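Local atomic coordinates of FMN-dependent NADH:quinone oxidoreductase 1 (Bacillus anthracis, PDB entry 3U7I), a protein that probably reduces electrophilic quinones and cleaves the azo bond of aromatic azo compounds, using FMN as cofactor and NADH as electron donor. Residues N5-I10 / E42-I47; N96-V101 / R142-I147; G151-N156 / T190-P195. All coordinates share one frame; numbering follows the deposited sequence.

Interaction 1 (N5-I10 / E42-I47); sequences NKTLII and ETIEQI
K6 leaves its backbone nearly straight and then bends at chi3 (-65°), which carries NZ over to E45. E42, on the other segment, has CG anti to the backbone N, and a bend at chi2 (80°) brings its carboxylate to T7. Both contacts join two neighbouring parallel strands, 6-11 and 43-48, of the flavodoxin-like fold. Helix 22-37 connects them in a beta-alpha-beta unit. The backbones pair in register from K6 with T43 to I10 with I47. T7 N donates to T43 O at 2.8 Å, E45 N to T7 O at 2.9 Å, and I9 N to E45 O at 2.7 Å.

K6, L8, I10, T43, E45 and I47 share one face of the sheet. Here K6 NZ forms a salt bridge with E45 OE2 at 2.8 Å, approaching from well above the carboxylate plane (53° out of it). NZ has a second partner in S94, and E45 OE1 is held by Q91. The carboxylate is therefore tied on both oxygens. Further along, I10 CG1 lies beside I47 CG2, with the two side chains pointing the same way. I47 also packs on helix 76-94.

The other face carries T7, I9, I44 and Q46 and turns toward helix 22-37. I9 crosses I44 at an angle, with CG1 at 3.9 Å from I44 CG2. The side chain of Q46 crosses that of I9 at a slant, and Q46 OE1 lies 3.6 Å from I9 CG2. The amide nitrogen of Q46 bonds to N48.

The T7 hydroxyl is shared between Y34 and E42. It donates to E42 OE2 on the anti side of the carboxylate but tilted out of its plane, with OG1 and OE2 2.6 Å apart.

Interaction 2 (N96-V101 / R142-I147); sequences NTYVIV and RRMLVI
The R143 guanidinium turns an edge to T97. NE and NH2 both point at T97 OG1, at 2.8 and 2.9 Å, and the oxygen lies close to the guanidinium plane. This is a side-on grip by two nitrogens on a single atom. R143 gets there by bending at chi2 (94°) and chi3 (55°), which turns the guanidinium toward T97 on the neighbouring strand. R143 NH2 also bonds to L213 O.

The Y98 ring has R142 CD at its edge, and it stacks with F92. The ring and the R142 guanidinium are almost coplanar, with their planes 10° apart. R142 NH2 donates to Y98 OH at 3.1 Å, and the same hydroxyl bonds to F92 O. R142 has further partners in K93 O, through NH2, and D140, through NE. The arginine is buried; the salt bridge to D140 probably offsets its charge, while the oxygens of Y98 and K93 take up N-H groups of NH2.

The selenomethionine side chain of M144 crosses Y98 at about a right angle and lies against I100. It was modelled in two conformers, so its closest contacts are doubtful. L170 and F174 of helix 165-177 cover I100. On the other face, V99 and L145 pack on F30 of helix 22-37.

Backbone bonds run alternately between the strands: Y98 N to R143 O is 2.8 Å, L145 N to Y98 O 2.9 Å and I100 N to L145 O 2.9 Å. Hydrophobic parallel strands covered by helices on both faces form the core of the flavodoxin-like alpha/beta/alpha sandwich.

Interaction 3 (G151-N156 / T190-P195); sequences GGIYTN and TAVLDP
G151 O accepts a rather long hydrogen bond from A191 N at 3.3 Å, in the carbonyl plane and on a lone pair (C=O...N angle 121°). The methyl of A191 sits beside this bond, with CB 3.5 Å from G151 O. The hydroxyl of T190 comes up to G151, OG1 to CA being 3.6 Å. That hydroxyl also makes a weak bond to S150 O.

Both segments are loops. They follow neighbouring strands, 143-149 and 181-187, at their C-terminal ends. In flavodoxin-like folds this end of the sheet holds the FMN. The T190 side chain lies about 4 Å from that of V22, a predicted FMN-binding residue, between nearest atoms.

I153 carries the apolar part of the contact. Its CB points toward the other loop, and CD1 meets L193 CD1 at 3.9 Å. The two side chains cross at about a right angle. I153 CD1 also reaches V192 CG2 at 4.3 Å. I153 also touches Q188, whose amide bonds to Y154 N and T155 OG1. L193 and T190 both rest on V198 of helix 195-214.

In the fold
The three interactions follow one another along the chain. Interactions 1 and 2 belong to the same five-stranded parallel sheet, with centres 9 Å apart. Strands 6-11 and 97-103 are neighbours, so the two contacts join directly: L8 N lies 2.8 Å from T97 O and I10 N 2.7 Å from V99 O, both probable hydrogen bonds. Together they cover four strands, in the order 43-48, 6-11, 97-103, 143-149. Helix 22-37 packs on both. Interaction 3 lies beyond the sheet, 23 Å from interaction 2 and 29 Å from interaction 1 between centres. Its loops continue from strands 143-149 and 181-187, so this contact sits at the C-terminal end of the sheet, the end where flavodoxin-like folds bind FMN.

Interaction 1 (N5-I10 / E42-I47)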
loop_
_atom_site.group_PDB
_atom_site.type_symbol
_atom_site.label_atom_id
_atom_site.label_comp_id
_atom_site.label_asym_id
_atom_site.label_seq_id
_atom_site.Cartn_x
_atom_site.Cartn_y
_atom_site.Cartn_z
ATOM N N ASN C 5 2.240 -23.590 -18.002
ATOM C CA ASN C 5 1.466 -22.855 -19.008
ATOM C C ASN C 5 0.176 -22.316 -18.399
ATOM O O ASN C 5 -0.922 -22.748 -18.759
ATOM C CB ASN C 5 1.133 -23.763 -20.187
ATOM C CG ASN C 5 2.315 -23.994 -21.091
ATOM O OD1 ASN C 5 2.983 -23.050 -21.498
ATOM N ND2 ASN C 5 2.586 -25.249 -21.404
ATOM N N LYS C 6 0.319 -21.374 -17.475
ATOM C CA LYS C 6 -0.783 -20.954 -16.638
ATOM C C LYS C 6 -0.769 -19.447 -16.470
ATOM O O LYS C 6 0.283 -18.874 -16.188
ATOM C CB LYS C 6 -0.669 -21.615 -15.258
ATOM C CG LYS C 6 -1.832 -21.256 -14.328
ATOM C CD LYS C 6 -1.555 -21.611 -12.875
ATOM C CE LYS C 6 -1.419 -23.106 -12.666
ATOM N NZ LYS C 6 -1.562 -23.443 -11.216
ATOM N N THR C 7 -1.933 -18.817 -16.636
ATOM C CA THR C 7 -2.096 -17.387 -16.390
ATOM C C THR C 7 -2.838 -17.196 -15.083
ATOM O O THR C 7 -3.799 -17.905 -14.804
ATOM C CB THR C 7 -2.904 -16.722 -17.522
ATOM O OG1 THR C 7 -2.264 -16.977 -18.773
ATOM C CG2 THR C 7 -3.013 -15.207 -17.320
ATOM N N LEU C 8 -2.398 -16.244 -14.278
ATOM C CA LEU C 8 -3.069 -15.992 -13.013
ATOM C C LEU C 8 -3.634 -14.575 -12.971
ATOM O O LEU C 8 -2.906 -13.597 -13.144
ATOM C CB LEU C 8 -2.118 -16.241 -11.830
ATOM C CG LEU C 8 -2.595 -15.918 -10.406
ATOM C CD1 LEU C 8 -3.785 -16.784 -9.988
ATOM C CD2 LEU C 8 -1.443 -16.042 -9.403
ATOM N N ILE C 9 -4.941 -14.484 -12.756
ATOM C CA ILE C 9 -5.608 -13.197 -12.575
ATOM C C ILE C 9 -5.553 -12.820 -11.098
ATOM O O ILE C 9 -6.033 -13.569 -10.240
ATOM C CB ILE C 9 -7.104 -13.234 -13.022
ATOM C CG1 ILE C 9 -7.286 -14.034 -14.321
ATOM C CG2 ILE C 9 -7.672 -11.804 -13.128
ATOM C CD1 ILE C 9 -6.422 -13.551 -15.463
ATOM N N ILE C 10 -4.952 -11.669 -10.814
ATOM C CA ILE C 10 -4.951 -11.099 -9.471
ATOM C C ILE C 10 -5.880 -9.887 -9.465
ATOM O O ILE C 10 -5.508 -8.793 -9.903
ATOM C CB ILE C 10 -3.541 -10.687 -9.019
ATOM C CG1 ILE C 10 -2.587 -11.881 -9.091
ATOM C CG2 ILE C 10 -3.584 -10.083 -7.611
ATOM C CD1 ILE C 10 -1.141 -11.487 -9.369
ATOM N N GLU C 42 -2.786 -23.764 -22.354
ATOM C CA GLU C 42 -2.846 -22.700 -21.353
ATOM C C GLU C 42 -4.053 -22.834 -20.442
ATOM O O GLU C 42 -5.183 -22.972 -20.919
ATOM C CB GLU C 42 -2.902 -21.325 -22.032
ATOM C CG GLU C 42 -2.803 -20.152 -21.058
ATOM C CD GLU C 42 -1.366 -19.882 -20.627
ATOM O OE1 GLU C 42 -0.444 -20.416 -21.276
ATOM O OE2 GLU C 42 -1.155 -19.134 -19.648
ATOM N N THR C 43 -3.817 -22.778 -19.134
ATOM C CA THR C 43 -4.915 -22.724 -18.182
ATOM C C THR C 43 -4.921 -21.375 -17.467
ATOM O O THR C 43 -3.947 -20.614 -17.519
ATOM C CB THR C 43 -4.874 -23.875 -17.151
ATOM O OG1 THR C 43 -3.576 -23.929 -16.558
ATOM C CG2 THR C 43 -5.174 -25.213 -17.813
ATOM N N ILE C 44 -6.027 -21.071 -16.801
ATOM C CA ILE C 44 -6.158 -19.782 -16.131
ATOM C C ILE C 44 -6.769 -19.937 -14.742
ATOM O O ILE C 44 -7.750 -20.662 -14.561
ATOM C CB ILE C 44 -7.025 -18.806 -16.961
ATOM C CG1 ILE C 44 -6.432 -18.618 -18.366
ATOM C CG2 ILE C 44 -7.196 -17.486 -16.223
ATOM C CD1 ILE C 44 -7.275 -17.741 -19.284
ATOM N N GLU C 45 -6.171 -19.260 -13.766
ATOM C CA GLU C 45 -6.724 -19.205 -12.419
ATOM C C GLU C 45 -6.910 -17.747 -12.025
ATOM O O GLU C 45 -6.283 -16.861 -12.608
ATOM C CB GLU C 45 -5.801 -19.916 -11.424
ATOM C CG GLU C 45 -5.564 -21.370 -11.765
ATOM C CD GLU C 45 -4.634 -22.054 -10.793
ATOM O OE1 GLU C 45 -4.238 -21.414 -9.789
ATOM O OE2 GLU C 45 -4.306 -23.238 -11.034
ATOM N N GLN C 46 -7.777 -17.501 -11.050
ATOM C CA GLN C 46 -8.022 -16.143 -10.568
ATOM C C GLN C 46 -8.170 -16.111 -9.051
ATOM O O GLN C 46 -8.901 -16.914 -8.465
ATOM C CB GLN C 46 -9.278 -15.549 -11.216
ATOM C CG GLN C 46 -9.676 -14.178 -10.657
ATOM C CD GLN C 46 -10.636 -13.441 -11.566
ATOM O OE1 GLN C 46 -10.700 -13.714 -12.767
ATOM N NE2 GLN C 46 -11.395 -12.509 -11.001
ATOM N N ILE C 47 -7.474 -15.174 -8.421
ATOM C CA ILE C 47 -7.640 -14.941 -6.994
ATOM C C ILE C 47 -8.288 -13.577 -6.808
ATOM O O ILE C 47 -7.855 -12.585 -7.393
ATOM C CB ILE C 47 -6.290 -15.053 -6.218
ATOM C CG1 ILE C 47 -6.493 -14.827 -4.713
ATOM C CG2 ILE C 47 -5.247 -14.089 -6.772
ATOM C CD1 ILE C 47 -5.220 -15.027 -3.898
#

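Interaction 2 (N96-V101 / R142-I147)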
loop_
_atom_site.group_PDB
_atom_site.type_symbol
_atom_site.label_atom_id
_atom_site.label_comp_id
_atom_site.label_asym_id
_atom_site.label_seq_id
_atom_site.Cartn_x
_atom_site.Cartn_y
_atom_site.Cartn_z
ATOM N N ASN C 96 3.201 -18.277 -15.277
ATOM C CA ASN C 96 4.233 -17.505 -15.973
ATOM C C ASN C 96 3.684 -16.241 -16.638
ATOM O O ASN C 96 4.431 -15.481 -17.259
ATOM C CB ASN C 96 5.037 -18.362 -16.962
ATOM C CG ASN C 96 4.294 -18.625 -18.239
ATOM O OD1 ASN C 96 3.115 -18.958 -18.219
ATOM N ND2 ASN C 96 4.977 -18.464 -19.369
ATOM N N THR C 97 2.378 -16.024 -16.487
ATOM C CA THR C 97 1.712 -14.808 -16.955
ATOM C C THR C 97 0.789 -14.293 -15.845
ATOM O O THR C 97 -0.025 -15.050 -15.297
ATOM C CB THR C 97 0.906 -15.053 -18.269
ATOM O OG1 THR C 97 1.778 -15.542 -19.301
ATOM C CG2 THR C 97 0.217 -13.769 -18.744
ATOM N N TYR C 98 0.931 -13.015 -15.494
ATOM C CA TYR C 98 0.156 -12.430 -14.404
ATOM C C TYR C 98 -0.680 -11.276 -14.926
ATOM O O TYR C 98 -0.206 -10.485 -15.743
ATOM C CB TYR C 98 1.077 -11.910 -13.292
ATOM C CG TYR C 98 2.009 -12.957 -12.722
ATOM C CD1 TYR C 98 1.558 -13.869 -11.761
ATOM C CD2 TYR C 98 3.338 -13.040 -13.142
ATOM C CE1 TYR C 98 2.406 -14.842 -11.240
ATOM C CE2 TYR C 98 4.193 -14.004 -12.630
ATOM C CZ TYR C 98 3.723 -14.906 -11.675
ATOM O OH TYR C 98 4.570 -15.871 -11.152
ATOM N N VAL C 99 -1.924 -11.178 -14.465
ATOM C CA VAL C 99 -2.752 -10.009 -14.785
ATOM C C VAL C 99 -3.299 -9.374 -13.506
ATOM O O VAL C 99 -4.106 -9.986 -12.801
ATOM C CB VAL C 99 -3.920 -10.346 -15.760
ATOM C CG1 VAL C 99 -4.720 -9.076 -16.106
ATOM C CG2 VAL C 99 -3.385 -10.999 -17.035
ATOM N N ILE C 100 -2.852 -8.155 -13.209
ATOM C CA ILE C 100 -3.341 -7.415 -12.046
ATOM C C ILE C 100 -4.409 -6.391 -12.436
ATOM O O ILE C 100 -4.193 -5.549 -13.309
ATOM C CB ILE C 100 -2.185 -6.709 -11.275
ATOM C CG1 ILE C 100 -1.245 -7.753 -10.662
ATOM C CG2 ILE C 100 -2.752 -5.744 -10.209
ATOM C CD1 ILE C 100 -0.075 -7.176 -9.872
ATOM N N VAL C 101 -5.565 -6.484 -11.785
ATOM C CA VAL C 101 -6.670 -5.549 -12.009
ATOM C C VAL C 101 -6.899 -4.706 -10.745
ATOM O O VAL C 101 -7.130 -5.243 -9.661
ATOM C CB VAL C 101 -7.979 -6.297 -12.401
ATOM C CG1 VAL C 101 -9.059 -5.320 -12.892
ATOM C CG2 VAL C 101 -7.681 -7.378 -13.462
ATOM N N ARG C 142 8.850 -14.660 -17.163
ATOM C CA ARG C 142 7.441 -14.486 -16.859
ATOM C C ARG C 142 6.976 -13.110 -17.320
ATOM O O ARG C 142 7.793 -12.224 -17.570
ATOM C CB ARG C 142 7.182 -14.680 -15.359
ATOM C CG ARG C 142 7.743 -15.988 -14.831
ATOM C CD ARG C 142 7.536 -16.171 -13.338
ATOM N NE ARG C 142 8.243 -17.369 -12.894
ATOM C CZ ARG C 142 7.739 -18.324 -12.114
ATOM N NH1 ARG C 142 8.496 -19.368 -11.795
ATOM N NH2 ARG C 142 6.499 -18.242 -11.649
ATOM N N ARG C 143 5.662 -12.936 -17.431
ATOM C CA ARG C 143 5.101 -11.692 -17.950
ATOM C C ARG C 143 4.026 -11.127 -17.026
ATOM O O ARG C 143 3.277 -11.865 -16.388
ATOM C CB ARG C 143 4.515 -11.886 -19.352
ATOM C CG ARG C 143 5.458 -12.483 -20.368
ATOM C CD ARG C 143 5.317 -14.015 -20.453
ATOM N NE ARG C 143 3.942 -14.432 -20.731
ATOM C CZ ARG C 143 3.427 -14.567 -21.953
ATOM N NH1 ARG C 143 4.170 -14.317 -23.028
ATOM N NH2 ARG C 143 2.164 -14.951 -22.101
HETATM N N MSE C 144 3.943 -9.807 -16.981
HETATM C CA MSE C 144 2.964 -9.140 -16.131
HETATM C C MSE C 144 2.241 -8.038 -16.896
HETATM O O MSE C 144 2.860 -7.236 -17.599
HETATM C CB MSE C 144 3.629 -8.569 -14.869
HETATM C CG MSE C 144 2.802 -7.503 -14.138
HETATM SE SE MSE C 144 1.259 -8.144 -13.083
HETATM C CE MSE C 144 2.213 -9.194 -11.734
ATOM N N LEU C 145 0.919 -8.020 -16.755
ATOM C CA LEU C 145 0.079 -6.962 -17.302
ATOM C C LEU C 145 -0.727 -6.366 -16.163
ATOM O O LEU C 145 -1.373 -7.090 -15.405
ATOM C CB LEU C 145 -0.861 -7.501 -18.379
ATOM C CG LEU C 145 -1.864 -6.497 -18.954
ATOM C CD1 LEU C 145 -1.167 -5.469 -19.853
ATOM C CD2 LEU C 145 -2.970 -7.228 -19.715
ATOM N N VAL C 146 -0.683 -5.046 -16.029
ATOM C CA VAL C 146 -1.475 -4.368 -15.011
ATOM C C VAL C 146 -2.596 -3.581 -15.686
ATOM O O VAL C 146 -2.346 -2.835 -16.635
ATOM C CB VAL C 146 -0.602 -3.415 -14.167
ATOM C CG1 VAL C 146 -1.465 -2.630 -13.182
ATOM C CG2 VAL C 146 0.479 -4.191 -13.439
ATOM N N ILE C 147 -3.829 -3.776 -15.228
ATOM C CA ILE C 147 -4.969 -3.022 -15.740
ATOM C C ILE C 147 -5.440 -2.061 -14.653
ATOM O O ILE C 147 -6.041 -2.474 -13.660
ATOM C CB ILE C 147 -6.134 -3.961 -16.168
ATOM C CG1 ILE C 147 -5.720 -4.792 -17.391
ATOM C CG2 ILE C 147 -7.388 -3.150 -16.474
ATOM C CD1 ILE C 147 -6.713 -5.876 -17.761
#

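Interaction 3 (G151-N156 / T190-P195)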
loop_
_atom_site.group_PDB
_atom_site.type_symbol
_atom_site.label_atom_id
_atom_site.label_comp_id
_atom_site.label_asym_id
_atom_site.label_seq_id
_atom_site.Cartn_x
_atom_site.Cartn_y
_atom_site.Cartn_z
ATOM N N GLY C 151 -9.192 8.045 -11.817
ATOM C CA GLY C 151 -9.898 9.289 -12.051
ATOM C C GLY C 151 -9.034 10.293 -12.788
ATOM O O GLY C 151 -9.494 10.937 -13.726
ATOM N N GLY C 152 -7.776 10.423 -12.376
ATOM C CA GLY C 152 -6.877 11.391 -12.980
ATOM C C GLY C 152 -6.076 10.835 -14.143
ATOM O O GLY C 152 -6.200 9.656 -14.486
ATOM N N ILE C 153 -5.261 11.692 -14.755
ATOM C CA ILE C 153 -4.403 11.293 -15.868
ATOM C C ILE C 153 -2.936 11.309 -15.430
ATOM O O ILE C 153 -2.482 12.265 -14.790
ATOM C CB ILE C 153 -4.637 12.190 -17.097
ATOM C CG1 ILE C 153 -5.963 11.816 -17.760
ATOM C CG2 ILE C 153 -3.498 12.070 -18.098
ATOM C CD1 ILE C 153 -6.421 12.789 -18.816
ATOM N N TYR C 154 -2.209 10.244 -15.774
ATOM C CA TYR C 154 -0.879 9.988 -15.212
ATOM C C TYR C 154 0.255 10.006 -16.238
ATOM O O TYR C 154 1.422 9.798 -15.898
ATOM C CB TYR C 154 -0.889 8.666 -14.426
ATOM C CG TYR C 154 -1.703 8.808 -13.165
ATOM C CD1 TYR C 154 -1.106 9.189 -11.965
ATOM C CD2 TYR C 154 -3.081 8.625 -13.183
ATOM C CE1 TYR C 154 -1.857 9.360 -10.813
ATOM C CE2 TYR C 154 -3.840 8.795 -12.033
ATOM C CZ TYR C 154 -3.223 9.161 -10.855
ATOM O OH TYR C 154 -3.979 9.325 -9.718
ATOM N N THR C 155 -0.090 10.289 -17.485
ATOM C CA THR C 155 0.874 10.219 -18.570
ATOM C C THR C 155 1.312 11.598 -19.087
ATOM O O THR C 155 1.831 11.713 -20.203
ATOM C CB THR C 155 0.313 9.370 -19.717
ATOM O OG1 THR C 155 -1.058 9.731 -19.942
ATOM C CG2 THR C 155 0.390 7.893 -19.357
ATOM N N ASN C 156 1.115 12.636 -18.272
ATOM C CA ASN C 156 1.503 13.999 -18.641
ATOM C C ASN C 156 2.871 14.427 -18.081
ATOM O O ASN C 156 3.259 15.597 -18.205
ATOM C CB ASN C 156 0.439 15.011 -18.194
ATOM C CG ASN C 156 -0.930 14.734 -18.786
ATOM O OD1 ASN C 156 -1.056 14.341 -19.947
ATOM N ND2 ASN C 156 -1.969 14.950 -17.985
ATOM N N THR C 190 -11.096 8.896 -15.895
ATOM C CA THR C 190 -12.526 8.589 -15.787
ATOM C C THR C 190 -13.328 9.743 -15.151
ATOM O O THR C 190 -14.566 9.755 -15.195
ATOM C CB THR C 190 -12.793 7.257 -15.021
ATOM O OG1 THR C 190 -12.463 7.407 -13.630
ATOM C CG2 THR C 190 -11.985 6.107 -15.628
ATOM N N ALA C 191 -12.626 10.709 -14.565
ATOM C CA ALA C 191 -13.296 11.839 -13.923
ATOM C C ALA C 191 -13.385 13.049 -14.845
ATOM O O ALA C 191 -14.163 13.968 -14.586
ATOM C CB ALA C 191 -12.600 12.210 -12.629
ATOM N N VAL C 192 -12.589 13.048 -15.914
ATOM C CA VAL C 192 -12.537 14.191 -16.825
ATOM C C VAL C 192 -12.726 13.856 -18.299
ATOM O O VAL C 192 -12.961 14.757 -19.101
ATOM C CB VAL C 192 -11.224 14.999 -16.686
ATOM C CG1 VAL C 192 -11.180 15.725 -15.346
ATOM C CG2 VAL C 192 -10.006 14.101 -16.887
ATOM N N LEU C 193 -12.619 12.579 -18.662
ATOM C CA LEU C 193 -12.775 12.168 -20.062
ATOM C C LEU C 193 -14.106 11.440 -20.314
ATOM O O LEU C 193 -14.774 10.996 -19.378
ATOM C CB LEU C 193 -11.585 11.306 -20.516
ATOM C CG LEU C 193 -10.174 11.913 -20.464
ATOM C CD1 LEU C 193 -9.111 10.850 -20.783
ATOM C CD2 LEU C 193 -10.051 13.100 -21.407
ATOM N N ASP C 194 -14.492 11.340 -21.586
ATOM C CA ASP C 194 -15.729 10.660 -21.979
ATOM C C ASP C 194 -15.655 9.163 -21.685
ATOM O O ASP C 194 -14.715 8.496 -22.117
ATOM C CB ASP C 194 -16.000 10.895 -23.469
ATOM C CG ASP C 194 -17.152 10.065 -23.994
ATOM O OD1 ASP C 194 -18.238 10.064 -23.373
ATOM O OD2 ASP C 194 -16.966 9.409 -25.038
ATOM N N PRO C 195 -16.650 8.631 -20.948
ATOM C CA PRO C 195 -16.683 7.226 -20.515
ATOM C C PRO C 195 -16.510 6.238 -21.668
ATOM O O PRO C 195 -15.862 5.205 -21.508
ATOM C CB PRO C 195 -18.081 7.085 -19.900
ATOM C CG PRO C 195 -18.420 8.442 -19.433
ATOM C CD PRO C 195 -17.824 9.374 -20.459
#